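Local coordinates for trypsin-resistant surface T6 protein (Streptococcus pyogenes serotype M6, PDB 4P0D) that probably builds the shaft of the bacterium's surface pili as their repeating backbone subunit, joined end to end and anchored to the cell wall by sortase, at residues T20-K25 / T76-I81; Y96-T101 / I112-S117; T166-V171 / S362-S367; K262-N267 / N429-S434. The protein carries 1 engineered substitution. One frame throughout, in Å; residues are numbered along the deposited sequence. Where two conformers were deposited one is given.

Interaction 1 (T20-K25 / T76-I81); sequences TVTLYK and TENVSI
Val21 lays its CG2 methyl over CG2 of Ile81, 3.7 Å away, just past the last backbone bond between the strands. The other branch of the valine, CG1, lies anti to the backbone N (chi1 -178°) and approaches CB of Val79. Next along, Leu23 sends CD1 to Val79 CG2 at 4.0 Å. These branched aliphatic side chains suit a face turned inward, where Leu23 and Val79 both meet Tyr88; Glu77 shares that face but bends its carboxylate off from the partner strand. On the other face, more open to solvent, threonines combine a methyl with a hydroxyl. Thr22 CG2 and Thr76 CG2 meet at only 3.4 Å, a tight contact, and Thr76 CG2 also sits beside Tyr24 CE1. A water donates to Asn78 OD1 and also bonds to Thr22 OG1, linking the two side chains across the strands. Leu23 and Glu77 exchange backbone bonds, Leu23 N to Glu77 O (2.7 Å) and Glu77 N to Leu23 O (2.8 Å). Beyond Val79 N to Val21 O (3.0 Å) the strands part, and another water joins Val21 N to Val79 O. It is an antiparallel pair in the Ig-like N-terminal domain, its end leading toward the calcium site of Ser82 and Thr85.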
loop_
_atom_site.group_PDB
_atom_site.type_symbol
_atom_site.label_atom_id
_atom_site.label_comp_id
_atom_site.label_asym_id
_atom_site.label_seq_id
_atom_site.Cartn_x
_atom_site.Cartn_y
_atom_site.Cartn_z
ATOM N N THR A 20 -19.833 4.928 -17.008
ATOM C CA THR A 20 -21.192 4.711 -17.452
ATOM C C THR A 20 -21.969 5.963 -17.111
ATOM O O THR A 20 -21.796 6.544 -16.031
ATOM C CB THR A 20 -21.794 3.521 -16.683
ATOM O OG1 THR A 20 -21.060 2.348 -17.021
ATOM C CG2 THR A 20 -23.234 3.325 -17.004
ATOM N N VAL A 21 -22.815 6.398 -18.028
ATOM C CA VAL A 21 -23.675 7.539 -17.788
ATOM C C VAL A 21 -25.136 7.057 -17.817
ATOM O O VAL A 21 -25.591 6.445 -18.805
ATOM C CB VAL A 21 -23.449 8.650 -18.834
ATOM C CG1 VAL A 21 -24.334 9.841 -18.534
ATOM C CG2 VAL A 21 -21.981 9.062 -18.859
ATOM N N THR A 22 -25.837 7.318 -16.722
ATOM C CA THR A 22 -27.244 7.012 -16.589
ATOM C C THR A 22 -28.014 8.293 -16.281
ATOM O O THR A 22 -27.645 9.040 -15.376
ATOM C CB THR A 22 -27.489 6.005 -15.466
ATOM O OG1 THR A 22 -26.545 4.923 -15.553
ATOM C CG2 THR A 22 -28.916 5.459 -15.555
ATOM N N LEU A 23 -29.087 8.538 -17.028
ATOM C CA LEU A 23 -29.949 9.683 -16.801
ATOM C C LEU A 23 -31.256 9.182 -16.166
ATOM O O LEU A 23 -31.866 8.226 -16.659
ATOM C CB LEU A 23 -30.223 10.433 -18.103
ATOM C CG LEU A 23 -29.387 11.692 -18.335
ATOM C CD1 LEU A 23 -27.891 11.382 -18.387
ATOM C CD2 LEU A 23 -29.838 12.382 -19.620
ATOM N N TYR A 24 -31.653 9.807 -15.063
ATOM C CA TYR A 24 -32.884 9.427 -14.371
ATOM C C TYR A 24 -33.863 10.557 -14.475
ATOM O O TYR A 24 -33.598 11.652 -13.984
ATOM C CB TYR A 24 -32.596 9.152 -12.901
ATOM C CG TYR A 24 -31.564 8.075 -12.677
ATOM C CD1 TYR A 24 -31.929 6.745 -12.641
ATOM C CD2 TYR A 24 -30.215 8.394 -12.478
ATOM C CE1 TYR A 24 -30.997 5.746 -12.424
ATOM C CE2 TYR A 24 -29.274 7.404 -12.271
ATOM C CZ TYR A 24 -29.670 6.070 -12.239
ATOM O OH TYR A 24 -28.742 5.041 -12.024
ATOM N N LYS A 25 -34.995 10.318 -15.124
ATOM C CA LYS A 25 -35.969 11.384 -15.278
ATOM C C LYS A 25 -36.729 11.605 -13.968
ATOM O O LYS A 25 -37.451 10.717 -13.508
ATOM C CB LYS A 25 -36.932 11.068 -16.412
ATOM C CG LYS A 25 -37.853 12.208 -16.795
ATOM C CD LYS A 25 -38.796 11.650 -17.852
ATOM C CE LYS A 25 -39.474 12.698 -18.676
ATOM N NZ LYS A 25 -40.136 11.991 -19.815
ATOM N N THR A 76 -35.422 5.695 -16.907
ATOM C CA THR A 76 -33.977 5.593 -16.783
ATOM C C THR A 76 -33.384 5.426 -18.171
ATOM O O THR A 76 -33.799 4.524 -18.903
ATOM C CB THR A 76 -33.597 4.365 -15.955
ATOM O OG1 THR A 76 -34.274 4.424 -14.702
ATOM C CG2 THR A 76 -32.085 4.307 -15.718
ATOM N N GLU A 77 -32.417 6.281 -18.524
ATOM C CA GLU A 77 -31.727 6.211 -19.835
ATOM C C GLU A 77 -30.231 5.964 -19.696
ATOM O O GLU A 77 -29.552 6.568 -18.848
ATOM C CB GLU A 77 -31.875 7.524 -20.605
ATOM C CG GLU A 77 -33.289 8.061 -20.714
ATOM C CD GLU A 77 -34.175 7.235 -21.611
ATOM O OE1 GLU A 77 -33.666 6.462 -22.461
ATOM O OE2 GLU A 77 -35.399 7.363 -21.450
ATOM N N ASN A 78 -29.717 5.096 -20.557
ATOM C CA ASN A 78 -28.294 4.826 -20.642
ATOM C C ASN A 78 -27.747 5.658 -21.792
ATOM O O ASN A 78 -28.291 5.604 -22.886
ATOM C CB ASN A 78 -28.088 3.338 -20.896
ATOM C CG ASN A 78 -28.881 2.470 -19.921
ATOM O OD1 ASN A 78 -28.892 2.725 -18.717
ATOM N ND2 ASN A 78 -29.570 1.453 -20.448
ATOM N N VAL A 79 -26.700 6.441 -21.543
ATOM C CA VAL A 79 -26.210 7.375 -22.540
ATOM C C VAL A 79 -24.766 7.012 -22.896
ATOM O O VAL A 79 -23.926 6.846 -22.024
ATOM C CB VAL A 79 -26.345 8.815 -22.029
ATOM C CG1 VAL A 79 -25.902 9.826 -23.086
ATOM C CG2 VAL A 79 -27.791 9.071 -21.618
ATOM N N SER A 80 -24.491 6.862 -24.187
ATOM C CA SER A 80 -23.150 6.494 -24.608
ATOM C C SER A 80 -22.220 7.693 -24.492
ATOM O O SER A 80 -22.668 8.838 -24.453
ATOM C CB SER A 80 -23.162 5.978 -26.044
ATOM O OG SER A 80 -23.440 7.041 -26.940
ATOM N N ILE A 81 -20.921 7.413 -24.436
ATOM C CA ILE A 81 -19.910 8.461 -24.435
ATOM C C ILE A 81 -18.984 8.340 -25.649
ATOM O O ILE A 81 -18.820 7.260 -26.230
ATOM C CB ILE A 81 -19.060 8.457 -23.136
ATOM C CG1 ILE A 81 -18.265 7.162 -22.998
ATOM C CG2 ILE A 81 -19.952 8.647 -21.910
ATOM C CD1 ILE A 81 -17.395 7.142 -21.772
HETATM O O HOH W 1 -23.044 5.109 -20.525
HETATM O O HOH W 2 -26.610 3.345 -17.735
#

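Interaction 2 (Y96-T101 / I112-S117); sequences YIALLT and ILLAAS
Two hydrogen-bonded pairs, Tyr96 with Leu114 and Ala98 with Ile112, give this antiparallel ladder its polar half. Tyr96 N meets Leu114 O at 2.6 Å, and Leu114 N returns to Tyr96 O at 2.9 Å. One step on, Ala98 N reaches Ile112 O (2.7 Å) and Ile112 N reaches Ala98 O (3.0 Å). Weaker CA-H...O contacts fill the steps between: Ile97 CA lies 3.2 Å from Ile112 O, and Leu113 CA approaches Tyr96 O.

The side-chain contacts are apolar. Leu100 CD1 comes to Ile112 CD1 at 3.6 Å, while the small Ala98 lets its CB sit close to Ile112 CB. This face, shared with Tyr96 and Leu114, packs on Leu10 and Ile12 of strand 7-13, and the Tyr96 ring meets Tyr88 edge-to-face. Through the other face, Ile97 CD1 touches Leu113 CD1 at 3.8 Å. With CG anti to the backbone N (chi1 175°), Leu113 is carried back over Tyr96 O toward that methyl; helix 56-68 covers both residues through Ile62 and Ile59.

Aliphatic groups on both faces, with the N-H and C=O groups of the two hydrogen-bonded pairs bonded to each other, imply a largely buried ladder that can lie between two apolar layers.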
loop_
_atom_site.group_PDB
_atom_site.type_symbol
_atom_site.label_atom_id
_atom_site.label_comp_id
_atom_site.label_asym_id
_atom_site.label_seq_id
_atom_site.Cartn_x
_atom_site.Cartn_y
_atom_site.Cartn_z
ATOM N N TYR A 96 -33.731 15.856 -15.501
ATOM C CA TYR A 96 -32.979 14.629 -15.227
ATOM C C TYR A 96 -31.858 14.829 -14.203
ATOM O O TYR A 96 -31.280 15.891 -14.088
ATOM C CB TYR A 96 -32.320 14.093 -16.515
ATOM C CG TYR A 96 -33.269 13.679 -17.614
ATOM C CD1 TYR A 96 -33.799 14.618 -18.490
ATOM C CD2 TYR A 96 -33.632 12.340 -17.780
ATOM C CE1 TYR A 96 -34.668 14.242 -19.491
ATOM C CE2 TYR A 96 -34.498 11.956 -18.786
ATOM C CZ TYR A 96 -35.008 12.915 -19.634
ATOM O OH TYR A 96 -35.867 12.541 -20.627
ATOM N N ILE A 97 -31.539 13.765 -13.489
ATOM C CA ILE A 97 -30.278 13.671 -12.758
ATOM C C ILE A 97 -29.406 12.713 -13.544
ATOM O O ILE A 97 -29.838 11.610 -13.850
ATOM C CB ILE A 97 -30.494 13.094 -11.348
ATOM C CG1 ILE A 97 -31.330 14.062 -10.503
ATOM C CG2 ILE A 97 -29.157 12.803 -10.663
ATOM C CD1 ILE A 97 -30.736 15.444 -10.340
ATOM N N ALA A 98 -28.182 13.133 -13.865
ATOM C CA ALA A 98 -27.221 12.238 -14.487
ATOM C C ALA A 98 -26.211 11.782 -13.443
ATOM O O ALA A 98 -25.690 12.604 -12.687
ATOM C CB ALA A 98 -26.537 12.938 -15.649
ATOM N N LEU A 99 -25.979 10.474 -13.380
ATOM C CA LEU A 99 -24.894 9.896 -12.596
ATOM C C LEU A 99 -23.848 9.234 -13.512
ATOM O O LEU A 99 -24.186 8.427 -14.412
ATOM C CB LEU A 99 -25.405 8.872 -11.576
ATOM C CG LEU A 99 -26.407 9.406 -10.534
ATOM C CD1 LEU A 99 -26.881 8.266 -9.634
ATOM C CD2 LEU A 99 -25.825 10.541 -9.696
ATOM N N LEU A 100 -22.587 9.575 -13.254
ATOM C CA LEU A 100 -21.447 8.988 -13.957
ATOM C C LEU A 100 -20.717 8.055 -12.982
ATOM O O LEU A 100 -20.216 8.513 -11.934
ATOM C CB LEU A 100 -20.509 10.086 -14.474
ATOM C CG LEU A 100 -21.097 11.067 -15.508
ATOM C CD1 LEU A 100 -21.715 12.293 -14.842
ATOM C CD2 LEU A 100 -20.023 11.534 -16.480
ATOM N N THR A 101 -20.692 6.763 -13.308
ATOM C CA THR A 101 -20.205 5.718 -12.393
ATOM C C THR A 101 -19.213 4.824 -13.104
ATOM O O THR A 101 -19.113 4.851 -14.326
ATOM C CB THR A 101 -21.344 4.794 -11.907
ATOM O OG1 THR A 101 -22.047 4.275 -13.038
ATOM C CG2 THR A 101 -22.303 5.528 -11.034
ATOM N N ILE A 112 -25.197 15.369 -11.698
ATOM C CA ILE A 112 -25.519 16.477 -12.600
ATOM C C ILE A 112 -27.026 16.590 -12.776
ATOM O O ILE A 112 -27.721 15.584 -12.917
ATOM C CB ILE A 112 -24.852 16.333 -13.982
ATOM C CG1 ILE A 112 -23.339 16.155 -13.840
ATOM C CG2 ILE A 112 -25.134 17.573 -14.833
ATOM C CD1 ILE A 112 -22.639 15.797 -15.142
ATOM N N LEU A 113 -27.521 17.825 -12.703
ATOM C CA LEU A 113 -28.903 18.131 -13.046
ATOM C C LEU A 113 -28.990 18.703 -14.458
ATOM O O LEU A 113 -28.384 19.732 -14.759
ATOM C CB LEU A 113 -29.493 19.144 -12.072
ATOM C CG LEU A 113 -30.901 19.641 -12.412
ATOM C CD1 LEU A 113 -31.945 18.598 -12.066
ATOM C CD2 LEU A 113 -31.161 20.941 -11.663
ATOM N N LEU A 114 -29.780 18.048 -15.300
ATOM C CA LEU A 114 -30.001 18.503 -16.657
ATOM C C LEU A 114 -31.492 18.661 -16.919
ATOM O O LEU A 114 -32.308 17.860 -16.458
ATOM C CB LEU A 114 -29.419 17.520 -17.668
ATOM C CG LEU A 114 -27.890 17.384 -17.634
ATOM C CD1 LEU A 114 -27.462 16.131 -18.376
ATOM C CD2 LEU A 114 -27.180 18.597 -18.217
ATOM N N ALA A 115 -31.837 19.675 -17.688
ATOM C CA ALA A 115 -33.243 19.920 -18.013
ATOM C C ALA A 115 -33.379 20.448 -19.430
ATOM O O ALA A 115 -32.552 21.248 -19.855
ATOM C CB ALA A 115 -33.836 20.916 -17.028
ATOM N N ALA A 116 -34.403 19.980 -20.159
ATOM C CA ALA A 116 -34.834 20.641 -21.394
ATOM C C ALA A 116 -36.019 21.537 -21.052
ATOM O O ALA A 116 -36.998 21.082 -20.434
ATOM C CB ALA A 116 -35.198 19.635 -22.461
ATOM N N SER A 117 -35.916 22.810 -21.436
ATOM C CA SER A 117 -36.845 23.858 -20.964
ATOM C C SER A 117 -37.220 24.887 -22.024
ATOM O O SER A 117 -36.387 25.276 -22.835
ATOM C CB SER A 117 -36.210 24.606 -19.791
ATOM O OG SER A 117 -37.065 25.655 -19.364
#

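Interaction 3 (T166-V171 / S362-S367); sequences TSLGSV and STQVSS
Thr166 to Leu168 runs roughly antiparallel to Thr363 to Ser366, the end-to-end directions 160° apart, without either being a regular strand, and the bond from Leu168 N to Gln364 O (2.9 Å) ties the two loops together. That bond is straight at the hydrogen, but its donor stands above the carbonyl plane, 40° out of it. Thr166 O also comes close to Ser366 N, yet at too poor an angle to bond.

Leu168 occupies the second position of a type II turn from Ser167 to Ser170, closed by Ser170 N to Ser167 O. Glycine belongs at the third position, where the positive phi of Gly169 would press a side chain against the preceding carbonyl. With CG anti to the backbone N (chi1 173°), Leu168 extends across to Thr363, its CD2 lying 3.9 Å from Thr363 CB and equally near Thr363 CG2. The leucine's CB also lies near Gln364 OE1, 3.9 Å away. The Gln364 chain bends at chi2, and its NE2 is held by the backbone oxygens of Asn267 and Ala269. Serines are compact enough for the close backbone approach, with Ser366 CB 3.5 Å from Thr166 O and Ser167 CB 3.4 Å from Gln364 O.

The contact joins the Cna-B-like middle region to the prealbumin-like region. The first loop links strands 163-165 and 171-179, the second strands 359-361 and 368-376; Leu168 also leans on Phe432 of strand 431-434, and Ser366 on Ile158 of strand 158-160.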
loop_
_atom_site.group_PDB
_atom_site.type_symbol
_atom_site.label_atom_id
_atom_site.label_comp_id
_atom_site.label_asym_id
_atom_site.label_seq_id
_atom_site.Cartn_x
_atom_site.Cartn_y
_atom_site.Cartn_z
ATOM N N THR A 166 17.912 -4.392 2.335
ATOM C CA THR A 166 17.962 -4.314 3.786
ATOM C C THR A 166 18.591 -5.583 4.372
ATOM O O THR A 166 18.998 -6.500 3.632
ATOM C CB THR A 166 16.537 -4.107 4.347
ATOM O OG1 THR A 166 16.605 -3.790 5.745
ATOM C CG2 THR A 166 15.716 -5.337 4.142
ATOM N N SER A 167 18.653 -5.659 5.694
ATOM C CA SER A 167 19.280 -6.786 6.353
ATOM C C SER A 167 18.463 -7.207 7.569
ATOM O O SER A 167 17.634 -6.434 8.078
ATOM C CB SER A 167 20.703 -6.412 6.739
ATOM O OG SER A 167 20.702 -5.373 7.717
ATOM N N LEU A 168 18.682 -8.439 8.020
ATOM C CA LEU A 168 18.023 -8.959 9.234
ATOM C C LEU A 168 18.220 -8.011 10.417
ATOM O O LEU A 168 19.338 -7.568 10.696
ATOM C CB LEU A 168 18.573 -10.343 9.593
ATOM C CG LEU A 168 18.095 -10.946 10.917
ATOM C CD1 LEU A 168 16.614 -11.281 10.825
ATOM C CD2 LEU A 168 18.902 -12.189 11.222
ATOM N N GLY A 169 17.129 -7.682 11.088
ATOM C CA GLY A 169 17.167 -6.793 12.250
ATOM C C GLY A 169 17.106 -5.313 11.924
ATOM O O GLY A 169 17.133 -4.508 12.831
ATOM N N SER A 170 16.988 -4.939 10.649
ATOM C CA SER A 170 16.875 -3.524 10.275
ATOM C C SER A 170 15.451 -2.979 10.452
ATOM O O SER A 170 14.479 -3.637 10.098
ATOM C CB SER A 170 17.306 -3.332 8.821
ATOM O OG SER A 170 18.664 -3.693 8.628
ATOM N N VAL A 171 15.329 -1.771 10.984
ATOM C CA VAL A 171 14.026 -1.117 11.098
ATOM C C VAL A 171 13.800 -0.249 9.857
ATOM O O VAL A 171 14.614 0.619 9.506
ATOM C CB VAL A 171 13.902 -0.281 12.386
ATOM C CG1 VAL A 171 12.716 0.661 12.341
ATOM C CG2 VAL A 171 13.793 -1.196 13.599
ATOM N N SER A 362 25.004 -17.223 5.166
ATOM C CA SER A 362 24.731 -16.202 6.171
ATOM C C SER A 362 23.237 -15.922 6.289
ATOM O O SER A 362 22.451 -16.308 5.423
ATOM C CB SER A 362 25.432 -14.913 5.796
ATOM O OG SER A 362 24.727 -14.199 4.786
ATOM N N THR A 363 22.867 -15.218 7.349
ATOM C CA THR A 363 21.563 -14.574 7.446
ATOM C C THR A 363 21.469 -13.415 6.437
ATOM O O THR A 363 22.447 -13.090 5.745
ATOM C CB THR A 363 21.338 -14.026 8.864
ATOM O OG1 THR A 363 22.485 -13.271 9.263
ATOM C CG2 THR A 363 21.088 -15.156 9.846
ATOM N N GLN A 364 20.315 -12.756 6.383
ATOM C CA GLN A 364 20.008 -11.809 5.298
ATOM C C GLN A 364 20.741 -10.475 5.415
ATOM O O GLN A 364 20.733 -9.831 6.466
ATOM C CB GLN A 364 18.504 -11.536 5.230
ATOM C CG GLN A 364 17.604 -12.741 5.017
ATOM C CD GLN A 364 17.161 -13.401 6.310
ATOM O OE1 GLN A 364 17.869 -13.358 7.304
ATOM N NE2 GLN A 364 15.993 -14.027 6.296
ATOM N N VAL A 365 21.337 -10.052 4.308
ATOM C CA VAL A 365 22.156 -8.864 4.249
ATOM C C VAL A 365 21.746 -7.914 3.126
ATOM O O VAL A 365 21.235 -8.336 2.099
ATOM C CB VAL A 365 23.654 -9.229 4.090
ATOM C CG1 VAL A 365 24.099 -10.121 5.235
ATOM C CG2 VAL A 365 23.953 -9.905 2.747
ATOM N N SER A 366 22.023 -6.629 3.319
ATOM C CA SER A 366 21.750 -5.624 2.293
ATOM C C SER A 366 22.892 -5.615 1.286
ATOM O O SER A 366 23.942 -6.203 1.529
ATOM C CB SER A 366 21.650 -4.258 2.932
ATOM O OG SER A 366 22.927 -3.829 3.404
ATOM N N SER A 367 22.712 -4.904 0.178
ATOM C CA SER A 367 23.806 -4.714 -0.761
ATOM C C SER A 367 24.963 -4.077 -0.020
ATOM O O SER A 367 24.750 -3.243 0.881
ATOM C CB SER A 367 23.369 -3.842 -1.932
ATOM O OG SER A 367 23.024 -2.532 -1.505
#

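Interaction 4 (K262-N267 / N429-S434)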
loop_
_atom_site.group_PDB
_atom_site.type_symbol
_atom_site.label_atom_id
_atom_site.label_comp_id
_atom_site.label_asym_id
_atom_site.label_seq_id
_atom_site.Cartn_x
_atom_site.Cartn_y
_atom_site.Cartn_z
ATOM N N LYS A 262 6.506 1.792 11.080
ATOM C CA LYS A 262 7.753 1.069 10.966
ATOM C C LYS A 262 7.533 -0.409 10.976
ATOM O O LYS A 262 6.559 -0.883 11.543
ATOM C CB LYS A 262 8.638 1.418 12.142
ATOM C CG LYS A 262 9.176 2.831 12.111
ATOM C CD LYS A 262 9.958 3.023 13.394
ATOM C CE LYS A 262 10.626 4.366 13.494
ATOM N NZ LYS A 262 11.335 4.357 14.818
ATOM N N ALA A 263 8.471 -1.142 10.389
ATOM C CA ALA A 263 8.540 -2.564 10.544
ATOM C C ALA A 263 9.995 -3.010 10.630
ATOM O O ALA A 263 10.891 -2.301 10.179
ATOM C CB ALA A 263 7.814 -3.264 9.416
ATOM N N VAL A 264 10.239 -4.169 11.232
ATOM C CA VAL A 264 11.608 -4.677 11.377
ATOM C C VAL A 264 11.792 -6.021 10.666
ATOM O O VAL A 264 10.978 -6.943 10.818
ATOM C CB VAL A 264 11.999 -4.839 12.857
ATOM C CG1 VAL A 264 11.141 -5.904 13.510
ATOM C CG2 VAL A 264 13.477 -5.183 12.983
ATOM N N VAL A 265 12.896 -6.130 9.932
ATOM C CA VAL A 265 13.162 -7.271 9.060
ATOM C C VAL A 265 13.448 -8.449 9.979
ATOM O O VAL A 265 14.293 -8.349 10.871
ATOM C CB VAL A 265 14.368 -6.992 8.120
ATOM C CG1 VAL A 265 14.657 -8.178 7.196
ATOM C CG2 VAL A 265 14.129 -5.750 7.293
ATOM N N ASN A 266 12.692 -9.534 9.813
ATOM C CA ASN A 266 12.838 -10.743 10.655
ATOM C C ASN A 266 13.488 -11.896 9.875
ATOM O O ASN A 266 13.852 -11.744 8.722
ATOM C CB ASN A 266 11.480 -11.164 11.247
ATOM C CG ASN A 266 10.462 -11.601 10.186
ATOM O OD1 ASN A 266 10.733 -12.473 9.352
ATOM N ND2 ASN A 266 9.287 -10.998 10.219
ATOM N N ASN A 267 13.668 -13.026 10.535
ATOM C CA ASN A 267 14.387 -14.165 9.947
ATOM C C ASN A 267 13.691 -14.816 8.743
ATOM O O ASN A 267 14.335 -15.544 8.002
ATOM C CB ASN A 267 14.668 -15.221 11.016
ATOM C CG ASN A 267 13.423 -15.939 11.458
ATOM O OD1 ASN A 267 13.164 -17.065 11.046
ATOM N ND2 ASN A 267 12.633 -15.287 12.272
ATOM N N ASN A 429 11.201 -7.552 23.502
ATOM C CA ASN A 429 9.935 -8.312 23.410
ATOM C C ASN A 429 9.977 -9.419 22.366
ATOM O O ASN A 429 9.083 -9.518 21.524
ATOM C CB ASN A 429 8.775 -7.380 23.075
ATOM C CG ASN A 429 8.590 -6.289 24.104
ATOM O OD1 ASN A 429 8.778 -6.513 25.310
ATOM N ND2 ASN A 429 8.234 -5.093 23.639
ATOM N N GLY A 430 11.037 -10.217 22.395
ATOM C CA GLY A 430 11.202 -11.314 21.439
ATOM C C GLY A 430 11.782 -10.969 20.068
ATOM O O GLY A 430 12.205 -11.868 19.348
ATOM N N ILE A 431 11.822 -9.688 19.700
ATOM C CA ILE A 431 12.197 -9.292 18.338
ATOM C C ILE A 431 13.681 -8.925 18.264
ATOM O O ILE A 431 14.193 -8.202 19.131
ATOM C CB ILE A 431 11.334 -8.098 17.859
ATOM C CG1 ILE A 431 9.846 -8.472 17.908
ATOM C CG2 ILE A 431 11.727 -7.659 16.452
ATOM C CD1 ILE A 431 8.921 -7.400 17.375
ATOM N N PHE A 432 14.360 -9.415 17.218
ATOM C CA PHE A 432 15.761 -9.076 16.967
ATOM C C PHE A 432 15.925 -7.750 16.213
ATOM O O PHE A 432 15.299 -7.522 15.162
ATOM C CB PHE A 432 16.484 -10.174 16.182
ATOM C CG PHE A 432 17.919 -9.836 15.865
ATOM C CD1 PHE A 432 18.890 -9.900 16.850
ATOM C CD2 PHE A 432 18.293 -9.431 14.597
ATOM C CE1 PHE A 432 20.205 -9.577 16.574
ATOM C CE2 PHE A 432 19.614 -9.104 14.310
ATOM C CZ PHE A 432 20.570 -9.169 15.296
ATOM N N TYR A 433 16.806 -6.900 16.743
ATOM C CA TYR A 433 17.188 -5.650 16.107
ATOM C C TYR A 433 18.676 -5.646 15.916
ATOM O O TYR A 433 19.421 -6.029 16.816
ATOM C CB TYR A 433 16.858 -4.457 17.006
ATOM C CG TYR A 433 15.391 -4.277 17.225
ATOM C CD1 TYR A 433 14.712 -5.054 18.155
ATOM C CD2 TYR A 433 14.675 -3.350 16.491
ATOM C CE1 TYR A 433 13.355 -4.915 18.348
ATOM C CE2 TYR A 433 13.321 -3.179 16.690
ATOM C CZ TYR A 433 12.668 -3.975 17.612
ATOM O OH TYR A 433 11.318 -3.814 17.792
ATOM N N SER A 434 19.109 -5.109 14.791
ATOM C CA SER A 434 20.521 -4.947 14.514
ATOM C C SER A 434 21.085 -3.836 15.399
ATOM O O SER A 434 20.344 -3.051 15.992
ATOM C CB SER A 434 20.723 -4.591 13.053
ATOM O OG SER A 434 20.208 -3.300 12.782
HETATM O O HOH W 3 14.212 -9.294 13.532
#
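At chi1 65°, Val264 turns CG1 between its backbone N and carbonyl carbon, facing Ile431, and sets CG2 anti to the N, facing Phe432 and Tyr433. Ile431 answers with CG2, likewise anti to its own N. The valine is the last residue but one of strand 258-265 of the Cna-B-like domain; its partners form the outer strand of a small antiparallel sheet, the second arm of a beta hairpin that turns tightly at Asn429 and Gly430. Both turn residues have positive phi, which asparagine and glycine tolerate well.

The two strands pass at 88° with axes 7.7 Å apart, so they pack across one another instead of pairing. Val264 was modelled in two conformers, and its torsion and methyl contacts describe one of them. Its CG1 meets Ile431 CG2 at 3.5 Å, a doubtful tightness. Its CG2 lies 3.7 Å from Phe432 O and 4.1 Å from Tyr433 CD2, approaching that ring obliquely. Compact beta-branched residues fit such a crossing, offering methyls close to the backbone. Val171 and Thr203 adjoin them, and the Phe432 ring stacks on Tyr410.

Beside this apolar patch, two carbonyls that cannot bond to each other are bridged by one water, which donates to Val265 O at 2.8 Å and to Phe432 O at 2.6 Å.

How the interactions relate
From the N terminus, interaction 1 closes a long loop that includes helix 56-68, and interaction 2 then closes a short hairpin. These two follow in series within the Ig-like domain and join where strand 20-31 pairs with strand 94-101, as at Tyr24 N to Ile97 O. Farther on, interactions 3 and 4 cross: 262-267 lies between 166-171 and 362-367, and 429-434 comes after both. Their centres are about 11 Å apart, and they touch through Gln364 NE2 with Asn267 O and Gly169 O with Ser434 N, tying the middle domain to the C-terminal part. Centres of interactions 1 and 3 are about 56 Å apart.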